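Melibiose/raffinose/stachyose-binding protein MelE (Bacillus subtilis subsp. subtilis str. 168, PDB 4R6H) binds melibiose, raffinose and stachyose as the solute-binding component of the MelEDC-MsmX ABC transporter that imports these sugars. Local coordinates at residues A[155-160]-A[170-175]; A[145-150]-A[288-293]; A[179-184]-A[264-269]; A[255-260]-A[272-277]. All coordinates share one frame; numbering follows the deposited sequence. Where two conformers were deposited one is given.

Interaction 1 of 4, residues A[155-160]-A[170-175]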
loop_
_atom_site.group_PDB
_atom_site.type_symbol
_atom_site.label_atom_id
_atom_site.label_comp_id
_atom_site.label_asym_id
_atom_site.label_seq_id
_atom_site.Cartn_x
_atom_site.Cartn_y
_atom_site.Cartn_z
ATOM N N TYR A 155 -21.032 21.078 -0.082
ATOM C CA TYR A 155 -21.231 21.339 1.342
ATOM C C TYR A 155 -20.205 22.234 2.000
ATOM O O TYR A 155 -20.228 22.417 3.222
ATOM C CB TYR A 155 -21.350 19.995 2.087
ATOM C CG TYR A 155 -22.477 19.144 1.622
ATOM C CD1 TYR A 155 -23.747 19.699 1.385
ATOM C CD2 TYR A 155 -22.330 17.771 1.424
ATOM C CE1 TYR A 155 -24.804 18.925 0.936
ATOM C CE2 TYR A 155 -23.388 16.994 0.984
ATOM C CZ TYR A 155 -24.619 17.573 0.741
ATOM O OH TYR A 155 -25.634 16.751 0.317
ATOM N N GLY A 156 -19.318 22.825 1.203
ATOM C CA GLY A 156 -18.373 23.811 1.673
ATOM C C GLY A 156 -17.246 23.242 2.495
ATOM O O GLY A 156 -16.643 23.945 3.328
ATOM N N ILE A 157 -16.904 21.980 2.221
ATOM C CA ILE A 157 -15.922 21.259 3.029
ATOM C C ILE A 157 -14.536 21.282 2.360
ATOM O O ILE A 157 -14.339 20.779 1.250
ATOM C CB ILE A 157 -16.371 19.803 3.241
ATOM C CG1 ILE A 157 -17.726 19.745 3.978
ATOM C CG2 ILE A 157 -15.297 19.012 4.002
ATOM C CD1 ILE A 157 -18.358 18.374 3.997
ATOM N N ALA A 158 -13.565 21.828 3.075
ATOM C CA ALA A 158 -12.173 21.746 2.666
ATOM C C ALA A 158 -11.626 20.347 2.977
ATOM O O ALA A 158 -12.091 19.701 3.899
ATOM C CB ALA A 158 -11.333 22.776 3.391
ATOM N N PRO A 159 -10.621 19.891 2.224
ATOM C CA PRO A 159 -10.049 18.585 2.546
ATOM C C PRO A 159 -9.537 18.498 3.986
ATOM O O PRO A 159 -8.762 19.356 4.412
ATOM C CB PRO A 159 -8.889 18.431 1.544
ATOM C CG PRO A 159 -9.006 19.560 0.570
ATOM C CD PRO A 159 -9.856 20.627 1.194
ATOM N N PRO A 160 -9.957 17.455 4.732
ATOM C CA PRO A 160 -9.528 17.391 6.121
ATOM C C PRO A 160 -8.076 16.926 6.310
ATOM O O PRO A 160 -7.635 15.958 5.641
ATOM C CB PRO A 160 -10.506 16.374 6.743
ATOM C CG PRO A 160 -10.915 15.513 5.608
ATOM C CD PRO A 160 -10.975 16.429 4.419
ATOM N N LEU A 170 -17.535 14.366 8.076
ATOM C CA LEU A 170 -18.504 13.284 7.977
ATOM C C LEU A 170 -19.831 13.688 8.583
ATOM O O LEU A 170 -20.873 13.429 8.034
ATOM C CB LEU A 170 -17.954 11.999 8.667
ATOM C CG LEU A 170 -16.650 11.453 8.079
ATOM C CD1 LEU A 170 -16.347 10.148 8.776
ATOM C CD2 LEU A 170 -16.732 11.262 6.560
ATOM N N ARG A 171 -19.758 14.315 9.766
ATOM C CA ARG A 171 -20.980 14.809 10.428
ATOM C C ARG A 171 -21.696 15.829 9.553
ATOM O O ARG A 171 -22.926 15.792 9.416
ATOM C CB ARG A 171 -20.638 15.406 11.797
ATOM C CG ARG A 171 -20.299 14.338 12.822
ATOM C CD ARG A 171 -20.615 14.768 14.259
ATOM N NE ARG A 171 -20.138 16.113 14.476
ATOM C CZ ARG A 171 -18.880 16.427 14.769
ATOM N NH1 ARG A 171 -18.564 17.696 14.906
ATOM N NH2 ARG A 171 -17.952 15.488 14.977
ATOM N N THR A 172 -20.925 16.699 8.912
ATOM C CA THR A 172 -21.527 17.699 8.002
ATOM C C THR A 172 -22.254 17.055 6.840
ATOM O O THR A 172 -23.368 17.429 6.453
ATOM C CB THR A 172 -20.448 18.650 7.451
ATOM O OG1 THR A 172 -19.889 19.393 8.535
ATOM C CG2 THR A 172 -21.041 19.595 6.381
ATOM N N ILE A 173 -21.617 16.063 6.231
ATOM C CA ILE A 173 -22.231 15.371 5.117
ATOM C C ILE A 173 -23.525 14.678 5.547
ATOM O O ILE A 173 -24.540 14.715 4.827
ATOM C CB ILE A 173 -21.195 14.368 4.513
ATOM C CG1 ILE A 173 -20.058 15.130 3.831
ATOM C CG2 ILE A 173 -21.816 13.408 3.536
ATOM C CD1 ILE A 173 -18.725 14.390 3.824
ATOM N N LYS A 174 -23.521 14.033 6.717
ATOM C CA LYS A 174 -24.688 13.369 7.187
ATOM C C LYS A 174 -25.818 14.393 7.382
ATOM O O LYS A 174 -26.936 14.137 6.939
ATOM C CB LYS A 174 -24.412 12.575 8.472
ATOM C CG LYS A 174 -25.692 11.943 9.008
ATOM C CD LYS A 174 -25.490 11.127 10.269
ATOM C CE LYS A 174 -25.642 11.942 11.534
ATOM N NZ LYS A 174 -25.752 11.102 12.786
ATOM N N GLU A 175 -25.497 15.505 8.037
ATOM C CA GLU A 175 -26.497 16.583 8.374
ATOM C C GLU A 175 -27.071 17.167 7.068
ATOM O O GLU A 175 -28.295 17.164 6.808
ATOM C CB GLU A 175 -25.807 17.657 9.235
ATOM C CG GLU A 175 -25.690 17.310 10.725
ATOM C CD GLU A 175 -24.489 17.891 11.530
ATOM O OE1 GLU A 175 -23.749 18.825 11.104
ATOM O OE2 GLU A 175 -24.282 17.387 12.672
#

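Interaction 2 of 4, residues A[145-150]-A[288-293]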
loop_
_atom_site.group_PDB
_atom_site.type_symbol
_atom_site.label_atom_id
_atom_site.label_comp_id
_atom_site.label_asym_id
_atom_site.label_seq_id
_atom_site.Cartn_x
_atom_site.Cartn_y
_atom_site.Cartn_z
ATOM N N LEU A 145 -7.021 9.036 1.596
ATOM C CA LEU A 145 -8.450 8.878 1.429
ATOM C C LEU A 145 -8.860 9.305 0.021
ATOM O O LEU A 145 -8.361 10.345 -0.480
ATOM C CB LEU A 145 -9.205 9.768 2.425
ATOM C CG LEU A 145 -8.929 9.547 3.887
ATOM C CD1 LEU A 145 -9.567 10.618 4.737
ATOM C CD2 LEU A 145 -9.446 8.197 4.338
ATOM N N ALA A 146 -9.778 8.568 -0.565
ATOM C CA ALA A 146 -10.419 8.959 -1.812
ATOM C C ALA A 146 -11.728 9.673 -1.498
ATOM O O ALA A 146 -12.399 9.370 -0.512
ATOM C CB ALA A 146 -10.683 7.764 -2.681
ATOM N N TYR A 147 -12.107 10.651 -2.339
ATOM C CA TYR A 147 -13.283 11.425 -2.034
ATOM C C TYR A 147 -13.915 11.999 -3.290
ATOM O O TYR A 147 -13.256 12.180 -4.308
ATOM C CB TYR A 147 -12.953 12.565 -1.068
ATOM C CG TYR A 147 -12.112 13.655 -1.669
ATOM C CD1 TYR A 147 -10.743 13.493 -1.894
ATOM C CD2 TYR A 147 -12.692 14.845 -2.105
ATOM C CE1 TYR A 147 -9.980 14.507 -2.476
ATOM C CE2 TYR A 147 -11.941 15.837 -2.658
ATOM C CZ TYR A 147 -10.586 15.669 -2.842
ATOM O OH TYR A 147 -9.828 16.655 -3.477
ATOM N N ASN A 148 -15.206 12.301 -3.186
ATOM C CA ASN A 148 -15.978 12.919 -4.264
ATOM C C ASN A 148 -15.825 14.422 -4.178
ATOM O O ASN A 148 -16.314 15.044 -3.249
ATOM C CB ASN A 148 -17.434 12.493 -4.132
ATOM C CG ASN A 148 -18.301 13.018 -5.225
ATOM O OD1 ASN A 148 -18.163 14.180 -5.645
ATOM N ND2 ASN A 148 -19.232 12.193 -5.673
ATOM N N ARG A 149 -15.082 15.000 -5.118
ATOM C CA ARG A 149 -14.767 16.430 -5.079
ATOM C C ARG A 149 -16.025 17.303 -5.097
ATOM O O ARG A 149 -16.107 18.294 -4.359
ATOM C CB ARG A 149 -13.881 16.802 -6.248
ATOM C CG ARG A 149 -12.563 16.049 -6.364
ATOM C CD ARG A 149 -11.797 16.548 -7.585
ATOM N NE ARG A 149 -10.562 15.848 -7.893
ATOM C CZ ARG A 149 -9.347 16.196 -7.459
ATOM N NH1 ARG A 149 -8.335 15.475 -7.871
ATOM N NH2 ARG A 149 -9.141 17.255 -6.679
ATOM N N ASN A 150 -16.995 16.908 -5.895
ATOM C CA ASN A 150 -18.204 17.700 -6.066
ATOM C C ASN A 150 -19.029 17.725 -4.781
ATOM O O ASN A 150 -19.596 18.768 -4.445
ATOM C CB ASN A 150 -18.993 17.102 -7.226
ATOM C CG ASN A 150 -18.077 16.542 -8.345
ATOM O OD1 ASN A 150 -17.709 17.280 -9.256
ATOM N ND2 ASN A 150 -17.662 15.242 -8.244
ATOM N N GLY A 288 -10.981 12.461 -6.143
ATOM C CA GLY A 288 -9.653 12.887 -5.772
ATOM C C GLY A 288 -9.099 12.059 -4.633
ATOM O O GLY A 288 -9.805 11.247 -4.052
ATOM N N ILE A 289 -7.825 12.282 -4.338
ATOM C CA ILE A 289 -7.206 11.694 -3.141
ATOM C C ILE A 289 -6.548 12.769 -2.303
ATOM O O ILE A 289 -6.105 13.805 -2.815
ATOM C CB ILE A 289 -6.201 10.538 -3.466
ATOM C CG1 ILE A 289 -5.126 11.010 -4.452
ATOM C CG2 ILE A 289 -6.951 9.348 -4.009
ATOM C CD1 ILE A 289 -3.936 10.105 -4.617
ATOM N N ILE A 290 -6.513 12.524 -1.000
ATOM C CA ILE A 290 -5.782 13.323 -0.041
ATOM C C ILE A 290 -4.959 12.392 0.835
ATOM O O ILE A 290 -5.288 11.229 0.978
ATOM C CB ILE A 290 -6.715 14.214 0.838
ATOM C CG1 ILE A 290 -7.714 13.369 1.614
ATOM C CG2 ILE A 290 -7.405 15.247 -0.027
ATOM C CD1 ILE A 290 -8.630 14.241 2.463
ATOM N N PRO A 291 -3.888 12.941 1.449
ATOM C CA PRO A 291 -3.077 12.145 2.349
ATOM C C PRO A 291 -3.900 11.683 3.563
ATOM O O PRO A 291 -4.977 12.229 3.858
ATOM C CB PRO A 291 -1.990 13.125 2.814
ATOM C CG PRO A 291 -2.069 14.312 1.968
ATOM C CD PRO A 291 -3.369 14.295 1.251
ATOM N N THR A 292 -3.371 10.712 4.271
ATOM C CA THR A 292 -3.984 10.243 5.516
ATOM C C THR A 292 -3.937 11.361 6.538
ATOM O O THR A 292 -2.862 11.897 6.799
ATOM C CB THR A 292 -3.237 9.009 6.071
ATOM O OG1 THR A 292 -3.286 7.947 5.106
ATOM C CG2 THR A 292 -3.883 8.497 7.336
ATOM N N PRO A 293 -5.101 11.740 7.110
ATOM C CA PRO A 293 -5.070 12.780 8.141
ATOM C C PRO A 293 -4.201 12.437 9.342
ATOM O O PRO A 293 -4.131 11.279 9.768
ATOM C CB PRO A 293 -6.528 12.884 8.550
ATOM C CG PRO A 293 -7.313 12.492 7.331
ATOM C CD PRO A 293 -6.466 11.373 6.730
HETATM O O HOH W 1 -7.214 16.132 -3.814
#

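Interaction 3 of 4, residues A[179-184]-A[264-269]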
loop_
_atom_site.group_PDB
_atom_site.type_symbol
_atom_site.label_atom_id
_atom_site.label_comp_id
_atom_site.label_asym_id
_atom_site.label_seq_id
_atom_site.Cartn_x
_atom_site.Cartn_y
_atom_site.Cartn_z
ATOM N N GLY A 179 -28.873 12.156 5.169
ATOM C CA GLY A 179 -28.738 10.709 5.019
ATOM C C GLY A 179 -28.673 10.122 3.607
ATOM O O GLY A 179 -28.576 8.917 3.472
ATOM N N SER A 180 -28.705 10.947 2.552
ATOM C CA SER A 180 -28.698 10.482 1.168
ATOM C C SER A 180 -27.280 10.145 0.624
ATOM O O SER A 180 -27.137 9.572 -0.469
ATOM C CB SER A 180 -29.301 11.528 0.220
ATOM O OG SER A 180 -28.548 12.743 0.179
ATOM N N ILE A 181 -26.251 10.589 1.346
ATOM C CA ILE A 181 -24.887 10.325 0.975
ATOM C C ILE A 181 -24.191 9.606 2.140
ATOM O O ILE A 181 -24.228 10.075 3.277
ATOM C CB ILE A 181 -24.147 11.633 0.619
ATOM C CG1 ILE A 181 -24.672 12.255 -0.682
ATOM C CG2 ILE A 181 -22.640 11.356 0.481
ATOM C CD1 ILE A 181 -24.167 13.661 -0.959
ATOM N N VAL A 182 -23.539 8.490 1.839
ATOM C CA VAL A 182 -22.704 7.806 2.863
ATOM C C VAL A 182 -21.452 8.635 3.110
ATOM O O VAL A 182 -20.659 8.851 2.167
ATOM C CB VAL A 182 -22.307 6.411 2.436
ATOM C CG1 VAL A 182 -21.407 5.810 3.488
ATOM C CG2 VAL A 182 -23.530 5.526 2.188
ATOM N N PRO A 183 -21.216 9.077 4.370
ATOM C CA PRO A 183 -20.056 9.936 4.532
ATOM C C PRO A 183 -18.734 9.166 4.337
ATOM O O PRO A 183 -17.835 9.708 3.644
ATOM C CB PRO A 183 -20.206 10.502 5.948
ATOM C CG PRO A 183 -21.674 10.395 6.219
ATOM C CD PRO A 183 -22.138 9.191 5.526
ATOM N N PHE A 184 -18.613 7.950 4.885
ATOM C CA PHE A 184 -17.357 7.180 4.795
ATOM C C PHE A 184 -17.734 5.750 4.577
ATOM O O PHE A 184 -18.348 5.160 5.419
ATOM C CB PHE A 184 -16.623 7.384 6.101
ATOM C CG PHE A 184 -15.232 6.810 6.182
ATOM C CD1 PHE A 184 -14.429 6.623 5.053
ATOM C CD2 PHE A 184 -14.672 6.570 7.432
ATOM C CE1 PHE A 184 -13.125 6.165 5.174
ATOM C CE2 PHE A 184 -13.358 6.133 7.558
ATOM C CZ PHE A 184 -12.600 5.906 6.427
ATOM N N LYS A 264 -23.157 8.683 -4.321
ATOM C CA LYS A 264 -23.687 8.120 -3.097
ATOM C C LYS A 264 -22.679 8.013 -1.943
ATOM O O LYS A 264 -23.066 7.647 -0.810
ATOM C CB LYS A 264 -24.398 6.805 -3.389
ATOM C CG LYS A 264 -25.713 7.050 -4.135
ATOM C CD LYS A 264 -26.434 5.770 -4.534
ATOM C CE LYS A 264 -27.717 6.078 -5.308
ATOM N NZ LYS A 264 -28.066 4.967 -6.240
ATOM N N ILE A 265 -21.421 8.380 -2.224
ATOM C CA ILE A 265 -20.343 8.188 -1.244
ATOM C C ILE A 265 -19.455 9.403 -1.210
ATOM O O ILE A 265 -18.966 9.831 -2.261
ATOM C CB ILE A 265 -19.474 6.955 -1.605
ATOM C CG1 ILE A 265 -20.243 5.633 -1.413
ATOM C CG2 ILE A 265 -18.212 6.898 -0.749
ATOM C CD1 ILE A 265 -19.543 4.436 -2.019
ATOM N N ALA A 266 -19.192 9.975 -0.039
ATOM C CA ALA A 266 -18.260 11.111 0.047
ATOM C C ALA A 266 -16.796 10.697 0.133
ATOM O O ALA A 266 -15.986 11.144 -0.664
ATOM C CB ALA A 266 -18.621 12.037 1.197
ATOM N N PHE A 267 -16.458 9.853 1.100
ATOM C CA PHE A 267 -15.087 9.374 1.329
ATOM C C PHE A 267 -15.041 7.854 1.364
ATOM O O PHE A 267 -15.979 7.188 1.795
ATOM C CB PHE A 267 -14.573 9.826 2.669
ATOM C CG PHE A 267 -14.337 11.295 2.804
ATOM C CD1 PHE A 267 -13.090 11.841 2.504
ATOM C CD2 PHE A 267 -15.321 12.133 3.345
ATOM C CE1 PHE A 267 -12.844 13.186 2.719
ATOM C CE2 PHE A 267 -15.085 13.489 3.529
ATOM C CZ PHE A 267 -13.850 14.017 3.227
ATOM N N THR A 268 -13.882 7.317 0.996
ATOM C CA THR A 268 -13.579 5.898 1.217
ATOM C C THR A 268 -12.077 5.753 1.295
ATOM O O THR A 268 -11.365 6.634 0.849
ATOM C CB THR A 268 -14.240 4.979 0.159
ATOM O OG1 THR A 268 -14.225 3.632 0.617
ATOM C CG2 THR A 268 -13.542 5.057 -1.196
ATOM N N MET A 269 -11.580 4.673 1.895
ATOM C CA MET A 269 -10.139 4.449 1.917
ATOM C C MET A 269 -9.635 4.178 0.534
ATOM O O MET A 269 -10.330 3.616 -0.319
ATOM C CB MET A 269 -9.781 3.267 2.809
ATOM C CG MET A 269 -10.192 3.328 4.270
ATOM S SD MET A 269 -9.485 4.519 5.394
ATOM C CE MET A 269 -7.707 4.167 5.242
HETATM O O HOH W 2 -25.909 6.874 -0.389
#

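Interaction 4 of 4, residues A[255-260]-A[272-277]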
loop_
_atom_site.group_PDB
_atom_site.type_symbol
_atom_site.label_atom_id
_atom_site.label_comp_id
_atom_site.label_asym_id
_atom_site.label_seq_id
_atom_site.Cartn_x
_atom_site.Cartn_y
_atom_site.Cartn_z
ATOM N N GLN A 255 -19.429 -3.355 -5.161
ATOM C CA GLN A 255 -20.433 -2.310 -5.179
ATOM C C GLN A 255 -19.850 -0.887 -5.257
ATOM O O GLN A 255 -20.561 0.082 -5.562
ATOM C CB GLN A 255 -21.323 -2.434 -3.948
ATOM C CG GLN A 255 -22.055 -3.788 -3.847
ATOM C CD GLN A 255 -22.590 -4.164 -2.449
ATOM O OE1 GLN A 255 -22.186 -3.640 -1.428
ATOM N NE2 GLN A 255 -23.520 -5.110 -2.433
ATOM N N LEU A 256 -18.556 -0.745 -4.973
ATOM C CA LEU A 256 -17.987 0.572 -4.730
ATOM C C LEU A 256 -18.061 1.487 -5.953
ATOM O O LEU A 256 -18.476 2.649 -5.849
ATOM C CB LEU A 256 -16.525 0.428 -4.259
ATOM C CG LEU A 256 -15.712 1.755 -4.180
ATOM C CD1 LEU A 256 -16.365 2.749 -3.236
ATOM C CD2 LEU A 256 -14.269 1.474 -3.824
ATOM N N ILE A 257 -17.603 1.001 -7.101
ATOM C CA ILE A 257 -17.491 1.870 -8.278
ATOM C C ILE A 257 -18.865 2.428 -8.629
ATOM O O ILE A 257 -18.993 3.648 -8.849
ATOM C CB ILE A 257 -16.889 1.141 -9.472
ATOM C CG1 ILE A 257 -15.406 0.833 -9.218
ATOM C CG2 ILE A 257 -17.058 1.961 -10.732
ATOM C CD1 ILE A 257 -14.799 -0.169 -10.184
ATOM N N GLU A 258 -19.878 1.569 -8.702
ATOM C CA GLU A 258 -21.228 2.032 -9.062
ATOM C C GLU A 258 -21.757 3.051 -8.036
ATOM O O GLU A 258 -22.302 4.103 -8.422
ATOM C CB GLU A 258 -22.235 0.854 -9.203
ATOM C CG GLU A 258 -23.691 1.300 -9.443
ATOM C CD GLU A 258 -24.665 0.197 -9.875
ATOM O OE1 GLU A 258 -24.211 -0.940 -10.113
ATOM O OE2 GLU A 258 -25.901 0.469 -9.981
ATOM N N LEU A 259 -21.559 2.819 -6.750
ATOM C CA LEU A 259 -22.067 3.754 -5.750
ATOM C C LEU A 259 -21.327 5.095 -5.814
ATOM O O LEU A 259 -21.950 6.169 -5.732
ATOM C CB LEU A 259 -21.977 3.204 -4.328
ATOM C CG LEU A 259 -22.925 2.078 -4.023
ATOM C CD1 LEU A 259 -22.520 1.475 -2.674
ATOM C CD2 LEU A 259 -24.391 2.509 -4.013
ATOM N N MET A 260 -20.007 5.066 -5.986
ATOM C CA MET A 260 -19.246 6.283 -6.090
ATOM C C MET A 260 -19.672 7.088 -7.345
ATOM O O MET A 260 -19.831 8.296 -7.287
ATOM C CB MET A 260 -17.746 5.921 -6.090
ATOM C CG MET A 260 -16.765 7.082 -5.958
ATOM S SD MET A 260 -17.004 8.249 -4.590
ATOM C CE MET A 260 -15.550 8.064 -3.609
ATOM N N GLY A 272 -6.928 2.851 -5.204
ATOM C CA GLY A 272 -5.917 3.082 -6.233
ATOM C C GLY A 272 -6.451 3.375 -7.630
ATOM O O GLY A 272 -5.802 4.102 -8.359
ATOM N N THR A 273 -7.559 2.773 -8.028
ATOM C CA THR A 273 -8.079 3.003 -9.386
ATOM C C THR A 273 -9.500 3.535 -9.372
ATOM O O THR A 273 -10.183 3.527 -10.387
ATOM C CB THR A 273 -8.035 1.766 -10.269
ATOM O OG1 THR A 273 -8.831 0.719 -9.665
ATOM C CG2 THR A 273 -6.590 1.283 -10.448
ATOM N N LEU A 274 -9.954 4.018 -8.231
ATOM C CA LEU A 274 -11.361 4.374 -8.107
ATOM C C LEU A 274 -11.727 5.518 -9.043
ATOM O O LEU A 274 -12.758 5.460 -9.750
ATOM C CB LEU A 274 -11.754 4.716 -6.658
ATOM C CG LEU A 274 -13.244 5.050 -6.395
ATOM C CD1 LEU A 274 -14.160 3.906 -6.784
ATOM C CD2 LEU A 274 -13.488 5.442 -4.932
ATOM N N GLY A 275 -10.904 6.563 -9.049
ATOM C CA GLY A 275 -11.192 7.738 -9.860
ATOM C C GLY A 275 -11.328 7.373 -11.307
ATOM O O GLY A 275 -12.262 7.743 -11.994
ATOM N N GLN A 276 -10.356 6.614 -11.800
ATOM C CA GLN A 276 -10.332 6.314 -13.229
ATOM C C GLN A 276 -11.493 5.387 -13.598
ATOM O O GLN A 276 -12.127 5.506 -14.677
ATOM C CB GLN A 276 -8.945 5.752 -13.633
ATOM C CG GLN A 276 -8.522 4.376 -13.054
ATOM C CD GLN A 276 -7.010 4.071 -13.031
ATOM O OE1 GLN A 276 -6.554 3.024 -13.513
ATOM N NE2 GLN A 276 -6.270 4.921 -12.429
ATOM N N ASP A 277 -11.814 4.462 -12.709
ATOM C CA ASP A 277 -12.896 3.513 -12.947
ATOM C C ASP A 277 -14.263 4.212 -12.935
ATOM O O ASP A 277 -15.131 3.913 -13.768
ATOM C CB ASP A 277 -12.887 2.405 -11.912
ATOM C CG ASP A 277 -11.691 1.492 -12.030
ATOM O OD1 ASP A 277 -11.072 1.448 -13.122
ATOM O OD2 ASP A 277 -11.392 0.875 -10.964
#

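Interaction 1 of 4, residues A[155-160]-A[170-175]
Tyr155 and Ile157, on either side of the Schellman glycine Gly156, lean on Thr172 and Ile173 where helix 149-155 ends and the chain starts its way back to helix 163-177. The reversal is made by Gly156, which has positive phi (73°) and bonds back into the last helical turn. The connection thereby folds against the helix that follows it, in the lobe of this solute-binding protein that carries the mixed sheet.

Ile157 is the side chain to follow. Its CB points at helix 163-177, and with chi1 at -61° CG1 lies beside the backbone N while CG2 takes the position anti to it. CG1 is the first atom to reach the helix, 4.1 Å from Thr172 CG2. CD1, at the end of an extended chi2, goes farthest: it sits 3.8 Å from Thr172 CG2 and 3.7 Å from Ile173 CG1, wedged between two consecutive residues of the helix. The Ile157 and Thr172 side chains meet tip to tip, whereas Ile157 and Ile173 cross nearly at right angles.

Thr172 turns its methyl to Ile157, while OG1 is hydrogen-bonded to Lys168 O within its own helix. Ile173 is the buried member of the group and continues inward to Ala266 and Phe267 of strand 265-269. The Tyr155 side chain also touches Lys176, Ser177 and Ile181. Its ring meets Ile173 obliquely, CD2 standing 4.2 Å from Ile173 CG1.

Interaction 2 of 4, residues A[145-150]-A[288-293]
An antiparallel strand pair brings Leu145, Ala146 and Tyr147 against Ile290, Ile289 and Gly288 in the mixed sheet. Leu145 and Ile290 form one hydrogen-bonded pair, with Leu145 N to Ile290 O and Ile290 N to Leu145 O both 2.9 Å. Tyr147 and Gly288 form the next such pair, and between them lies the non-hydrogen-bonded pair Ala146-Ile289, whose side chains occupy the face away from Leu145 and Tyr147.

Tyr147 leans over its partner strand: chi1 of 69° sets the ring between its own N and carbonyl carbon, and CE1 runs 3.4 Å from Gly288 C. The same CE1 meets Ile290 CG2 at 3.6 Å. The phenol does not bond directly to the strand; a water 2.7 Å from Tyr147 OH donates to Ile289 O.

Strand 141-148 is an inner strand here, since its other side bonds to strand 265-269 through Ala146-Thr268 and Asn148-Ala266. It leads straight into helix 149-155, with Asn148 as N-cap: OD1 accepts from Ile151 N, and also takes Asn150 ND2 from above its carbonyl plane. Arg149 has two conformers; in one, less certain for that reason, a guanidinium face meets Gly288 CA, which lies 3.3 Å above its plane but offset toward the rim, and NH1 forms a salt bridge with Asp361. At the far end Leu145 CD1 touches Pro293 CD at 3.8 Å, the two side chains crossing at about a right angle.

Interaction 3 of 4, residues A[179-184]-A[264-269]
Phe184 and Val182 run alongside Phe267 and Ile265 in a parallel pairing, CA atoms under 5 Å apart. Both chains turn a corner within it, at Pro183-Phe184 and at Ala266, and they stay joined through the bend: Ala266 N donates to Val182 O at 2.9 Å, nearly straight (171°), and the very next amide, Phe267 N, donates to Pro183 O with a more bent geometry (141°).

The packing is close at the Phe184 end. With CG anti to the backbone N (chi1 -174°), the ring swings along the partner strand and presents its edge there. CD1 faces Phe267 O, CE1 lies 4.0 Å from Thr268 CA, and CZ reaches Met269 SD at 3.6 Å. The sulfur lies near the ring plane, an edge-on Met-aromatic contact. Pro183 O, besides accepting the amide, sits at the edge of the Phe267 ring, 3.5 Å from CD2.

The Ser180-Lys264 end is looser and faces solvent. Lys264 O accepts Val182 N at 2.8 Å, and it also accepts from a water that donates to Ser180 O as well, each bond 3.0 Å long. The Lys264 side chain leads away from the pair, to Gln262.

On one flank Ile181, Pro183, Ala266 and Phe267 pack under helix 163-177, where Phe166 makes edge-to-face contacts with Phe184 and Phe267. Helix 256-261 lies on Ile265, and strand 141-148 continues the sheet beyond Ala266 and Thr268.

Interaction 4 of 4, residues A[255-260]-A[272-277]
Leu274 reaches across to Leu256, Ile257 and Met260 and carries most of the apolar contact. CG is anti to the backbone N (chi1 -177°), which sends the fork toward the other helix, CD1 to Leu256 and Ile257 and CD2 mainly to Met260. CD1 sits 3.7 Å from Leu256 CG, while CD2 meets the Met260 chain at CG (3.8 Å). Met260 CE also lies 3.6 Å from that same CD2, but a second Met260 conformer exists, so these Met260 contacts are less certain. Leu274 crosses both Leu256 and Met260 at about a right angle. It passes Ile257 differently: the two side chains slide by each other in opposite directions, with Ile257 CG1 4.1 Å from Leu274 CD1.

The arrangement is a helix-strand-helix unit, in which helix 256-261, strand 265-269 and helix 274-281 follow one another and the two helices close together beside the strand. Leu256 and Met260 rest on Ile265, and Leu274 on Thr268, so the apolar cluster continues down to the sheet.

A second kind of contact sets a hydrocarbon against a carboxylate-bearing chain. Ile257 CD1 lies 3.6 Å from Asp277 CB, the side chains meeting at a slant, and it is equally near OD2. Ile257 also touches Ile281, one turn farther along that helix.

Among the polar bonds here, one side-chain bond closes within residues 272-277. Thr273 stands at the N-cap position, yet its hydroxyl makes no capping bond; OG1 donates instead to Asp277 OD2 at 2.9 Å, approaching from above the carboxylate plane. The backbone reinforces this turn, with Asp277 N bonded to Thr273 O at 3.0 Å.

Overall arrangement
Interactions 2 and 3 are buried parts of the same mixed sheet and share a seam, because strands 141-148 and 265-269 are hydrogen-bonded neighbours; their chemistry is mainly backbone pairing, antiparallel in one and parallel in the other. Interactions 1 and 4 are only partly buried, join helices or a helix and a loop, and depend on apolar side chains. Their centres are about 20 Å apart, and both touch interaction 3: Ile173 of interaction 1 packs on Ala266, while Leu259 of interaction 4 packs on Ile265. Along the chain, interactions 1, 3 and 4 all fall inside the loop closed by interaction 2, and 3 and 4 alternate their segments.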